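Local coordinates for protein natural cytotoxicity triggering receptor 2 (Homo sapiens, PDB 1HKF) that acts as a cell-surface receptor that triggers natural killer cell cytotoxicity and may help activated cells lyse tumour cells, represented here by its extracellular V-type immunoglobulin domain, at residues A[57-65]-A[70-80]. Numbering follows the deposited sequence.
Sequences RLVTSSKPR and TSRFTIWDDPD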
loop_
_atom_site.group_PDB
_atom_site.type_symbol
_atom_site.label_atom_id
_atom_site.label_comp_id
_atom_site.label_asym_id
_atom_site.label_seq_id
_atom_site.Cartn_x
_atom_site.Cartn_y
_atom_site.Cartn_z
ATOM N N ARG A 57 9.226 -18.628 -1.580
ATOM C CA ARG A 57 8.303 -18.159 -0.543
ATOM C C ARG A 57 8.904 -17.050 0.270
ATOM O O ARG A 57 9.969 -17.224 0.823
ATOM C CB ARG A 57 7.933 -19.289 0.405
ATOM C CG ARG A 57 6.815 -18.936 1.383
ATOM C CD ARG A 57 5.479 -18.790 0.647
ATOM N NE ARG A 57 5.043 -20.065 0.057
ATOM C CZ ARG A 57 4.571 -21.091 0.776
ATOM N NH1 ARG A 57 4.466 -20.996 2.101
ATOM N NH2 ARG A 57 4.201 -22.219 0.174
ATOM N N LEU A 58 8.211 -15.926 0.368
ATOM C CA LEU A 58 8.722 -14.799 1.131
ATOM C C LEU A 58 8.050 -14.707 2.504
ATOM O O LEU A 58 8.685 -14.375 3.494
ATOM C CB LEU A 58 8.514 -13.500 0.339
ATOM C CG LEU A 58 9.292 -13.499 -0.999
ATOM C CD1 LEU A 58 9.072 -12.228 -1.746
ATOM C CD2 LEU A 58 10.746 -13.656 -0.721
ATOM N N VAL A 59 6.764 -15.012 2.554
ATOM C CA VAL A 59 6.028 -14.955 3.784
ATOM C C VAL A 59 4.756 -15.831 3.597
ATOM O O VAL A 59 4.213 -15.930 2.481
ATOM C CB VAL A 59 5.689 -13.485 4.124
ATOM C CG1 VAL A 59 4.887 -12.857 3.025
ATOM C CG2 VAL A 59 4.921 -13.404 5.430
ATOM N N THR A 60 4.303 -16.429 4.707
ATOM C CA THR A 60 3.159 -17.333 4.749
ATOM C C THR A 60 2.292 -17.140 5.980
ATOM O O THR A 60 2.816 -16.957 7.070
ATOM C CB THR A 60 3.639 -18.798 4.810
ATOM O OG1 THR A 60 4.606 -19.022 3.782
ATOM C CG2 THR A 60 2.448 -19.777 4.595
ATOM N N SER A 61 0.973 -17.166 5.801
ATOM C CA SER A 61 0.034 -17.086 6.927
ATOM C C SER A 61 -0.405 -18.537 7.136
ATOM O O SER A 61 -1.062 -19.102 6.244
ATOM C CB SER A 61 -1.200 -16.307 6.560
ATOM O OG SER A 61 -2.079 -16.268 7.664
ATOM N N SER A 62 -0.045 -19.116 8.285
ATOM C CA SER A 62 -0.354 -20.504 8.618
ATOM C C SER A 62 -1.618 -20.682 9.441
ATOM O O SER A 62 -2.163 -21.777 9.500
ATOM C CB SER A 62 0.840 -21.140 9.360
ATOM O OG SER A 62 1.950 -21.289 8.460
ATOM N N LYS A 63 -2.062 -19.610 10.100
ATOM C CA LYS A 63 -3.271 -19.633 10.908
ATOM C C LYS A 63 -3.999 -18.312 10.683
ATOM O O LYS A 63 -3.385 -17.306 10.406
ATOM C CB LYS A 63 -2.914 -19.829 12.384
ATOM C CG LYS A 63 -2.425 -21.202 12.632
ATOM C CD LYS A 63 -2.508 -21.539 14.076
ATOM C CE LYS A 63 -1.214 -21.283 14.769
ATOM N NZ LYS A 63 -1.153 -22.380 15.761
ATOM N N PRO A 64 -5.328 -18.310 10.788
ATOM C CA PRO A 64 -6.084 -17.073 10.564
ATOM C C PRO A 64 -5.833 -15.938 11.565
ATOM O O PRO A 64 -5.554 -16.195 12.731
ATOM C CB PRO A 64 -7.534 -17.546 10.565
ATOM C CG PRO A 64 -7.513 -18.761 11.455
ATOM C CD PRO A 64 -6.194 -19.448 11.169
ATOM N N ARG A 65 -5.921 -14.688 11.076
ATOM C CA ARG A 65 -5.747 -13.503 11.887
ATOM C C ARG A 65 -4.488 -13.599 12.762
ATOM O O ARG A 65 -4.539 -13.438 13.972
ATOM C CB ARG A 65 -7.005 -13.327 12.717
ATOM C CG ARG A 65 -8.262 -13.082 11.873
ATOM C CD ARG A 65 -9.516 -13.086 12.728
ATOM N NE ARG A 65 -9.696 -14.407 13.340
ATOM C CZ ARG A 65 -10.282 -15.446 12.725
ATOM N NH1 ARG A 65 -10.793 -15.325 11.499
ATOM N NH2 ARG A 65 -10.209 -16.652 13.272
ATOM N N THR A 70 8.217 -12.002 9.423
ATOM C CA THR A 70 9.362 -12.374 8.540
ATOM C C THR A 70 9.982 -11.174 7.780
ATOM O O THR A 70 9.911 -11.045 6.557
ATOM C CB THR A 70 9.089 -13.615 7.529
ATOM O OG1 THR A 70 8.425 -13.184 6.336
ATOM C CG2 THR A 70 8.269 -14.719 8.216
ATOM N N SER A 71 10.606 -10.296 8.557
ATOM C CA SER A 71 11.281 -9.125 8.025
ATOM C C SER A 71 10.329 -8.134 7.401
ATOM O O SER A 71 9.256 -7.835 7.940
ATOM C CB SER A 71 12.325 -9.555 6.989
ATOM O OG SER A 71 12.825 -8.428 6.282
ATOM N N ARG A 72 10.769 -7.621 6.284
ATOM C CA ARG A 72 10.002 -6.579 5.582
ATOM C C ARG A 72 8.618 -7.021 5.082
ATOM O O ARG A 72 7.796 -6.182 4.676
ATOM C CB ARG A 72 10.851 -6.030 4.438
ATOM C CG ARG A 72 12.324 -5.828 4.747
ATOM C CD ARG A 72 13.163 -5.655 3.481
ATOM N NE ARG A 72 12.423 -4.997 2.408
ATOM C CZ ARG A 72 12.444 -5.353 1.143
ATOM N NH1 ARG A 72 13.176 -6.386 0.749
ATOM N NH2 ARG A 72 11.721 -4.666 0.249
ATOM N N PHE A 73 8.354 -8.325 5.086
ATOM C CA PHE A 73 7.089 -8.861 4.559
ATOM C C PHE A 73 6.125 -9.404 5.582
ATOM O O PHE A 73 6.531 -10.132 6.484
ATOM C CB PHE A 73 7.351 -9.990 3.570
ATOM C CG PHE A 73 8.596 -9.845 2.757
ATOM C CD1 PHE A 73 8.574 -9.063 1.621
ATOM C CD2 PHE A 73 9.787 -10.466 3.118
ATOM C CE1 PHE A 73 9.728 -8.900 0.848
ATOM C CE2 PHE A 73 10.937 -10.308 2.357
ATOM C CZ PHE A 73 10.918 -9.531 1.229
ATOM N N THR A 74 4.845 -9.080 5.456
ATOM C CA THR A 74 3.890 -9.640 6.401
ATOM C C THR A 74 2.591 -9.915 5.697
ATOM O O THR A 74 2.397 -9.421 4.613
ATOM C CB THR A 74 3.589 -8.682 7.541
ATOM O OG1 THR A 74 2.964 -7.506 7.004
ATOM C CG2 THR A 74 4.902 -8.300 8.239
ATOM N N ILE A 75 1.724 -10.707 6.324
ATOM C CA ILE A 75 0.421 -10.998 5.762
ATOM C C ILE A 75 -0.594 -10.888 6.879
ATOM O O ILE A 75 -0.329 -11.255 7.993
ATOM C CB ILE A 75 0.311 -12.464 5.152
ATOM C CG1 ILE A 75 0.989 -12.534 3.789
ATOM C CG2 ILE A 75 -1.177 -12.886 4.970
ATOM C CD1 ILE A 75 1.143 -13.961 3.237
ATOM N N TRP A 76 -1.748 -10.328 6.594
ATOM C CA TRP A 76 -2.753 -10.365 7.590
ATOM C C TRP A 76 -3.863 -11.075 6.821
ATOM O O TRP A 76 -4.295 -10.579 5.769
ATOM C CB TRP A 76 -3.250 -8.984 8.021
ATOM C CG TRP A 76 -4.440 -9.124 8.925
ATOM C CD1 TRP A 76 -5.743 -8.934 8.592
ATOM C CD2 TRP A 76 -4.434 -9.539 10.303
ATOM N NE1 TRP A 76 -6.562 -9.197 9.680
ATOM C CE2 TRP A 76 -5.776 -9.565 10.741
ATOM C CE3 TRP A 76 -3.417 -9.881 11.212
ATOM C CZ2 TRP A 76 -6.133 -9.908 12.048
ATOM C CZ3 TRP A 76 -3.772 -10.222 12.523
ATOM C CH2 TRP A 76 -5.117 -10.227 12.922
ATOM N N ASP A 77 -4.313 -12.223 7.329
ATOM C CA ASP A 77 -5.398 -12.947 6.655
ATOM C C ASP A 77 -6.580 -13.169 7.550
ATOM O O ASP A 77 -6.454 -13.667 8.671
ATOM C CB ASP A 77 -4.897 -14.285 6.151
ATOM C CG ASP A 77 -6.003 -15.133 5.575
ATOM O OD1 ASP A 77 -6.847 -14.552 4.873
ATOM O OD2 ASP A 77 -6.006 -16.374 5.830
ATOM N N ASP A 78 -7.751 -12.797 7.076
ATOM C CA ASP A 78 -8.924 -13.034 7.872
ATOM C C ASP A 78 -10.028 -13.613 6.998
ATOM O O ASP A 78 -10.661 -12.879 6.252
ATOM C CB ASP A 78 -9.448 -11.760 8.548
ATOM C CG ASP A 78 -10.697 -12.046 9.426
ATOM O OD1 ASP A 78 -11.114 -13.244 9.533
ATOM O OD2 ASP A 78 -11.266 -11.097 10.003
ATOM N N PRO A 79 -10.309 -14.943 7.129
ATOM C CA PRO A 79 -11.343 -15.651 6.360
ATOM C C PRO A 79 -12.713 -15.036 6.470
ATOM O O PRO A 79 -13.486 -15.083 5.524
ATOM C CB PRO A 79 -11.293 -17.060 6.930
ATOM C CG PRO A 79 -9.884 -17.232 7.214
ATOM C CD PRO A 79 -9.513 -15.909 7.901
ATOM N N ASP A 80 -13.035 -14.459 7.619
ATOM C CA ASP A 80 -14.333 -13.813 7.788
ATOM C C ASP A 80 -14.453 -12.646 6.851
ATOM O O ASP A 80 -15.573 -12.258 6.512
ATOM C CB ASP A 80 -14.512 -13.259 9.196
ATOM C CG ASP A 80 -14.561 -14.350 10.262
ATOM O OD1 ASP A 80 -15.058 -15.470 9.954
ATOM O OD2 ASP A 80 -14.121 -14.065 11.410
HETATM O O HOH W 1 -2.721 -13.972 9.205
#
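D78 OD1 is gripped from opposite faces of its carboxylate: R65 NH1 donates across the contact at 2.9 Å, and the backbone N of D80 donates at 3.0 Å, closing an Asx turn. The oxygen lies within the guanidinium plane of R65, although the two flat groups are turned 78° apart. D80 OD2, 3.6 Å from R65 NH1 and well out of that plane, adds charge attraction alone. Beside this network R65 N donates to D77 O at 2.7 Å, and R65 CA sits over the six-membered ring of W76, 3.8 Å from its centroid, a CH-pi contact. Further back, one water takes the N-H of D77 and also hydrogen-bonds S61 OG, which also bonds Y41 OH. Toward the other end apolar side chains meet: V59 CG1, placed between backbone N and carbonyl carbon by chi1 59°, reaches F73 CB at 3.8 Å and I75 CD1, while L58 CB covers a face of the F73 ring. Strands 57-61 and 73-78, their N-to-C directions 24° apart, belong to different sheets of the V-set sandwich. Side-chain packing and the water join them; a backbone bond and a salt-bridge network, probably strengthened by the second carboxylate, tie R65, in the loop after strand 57-61, to 77-80.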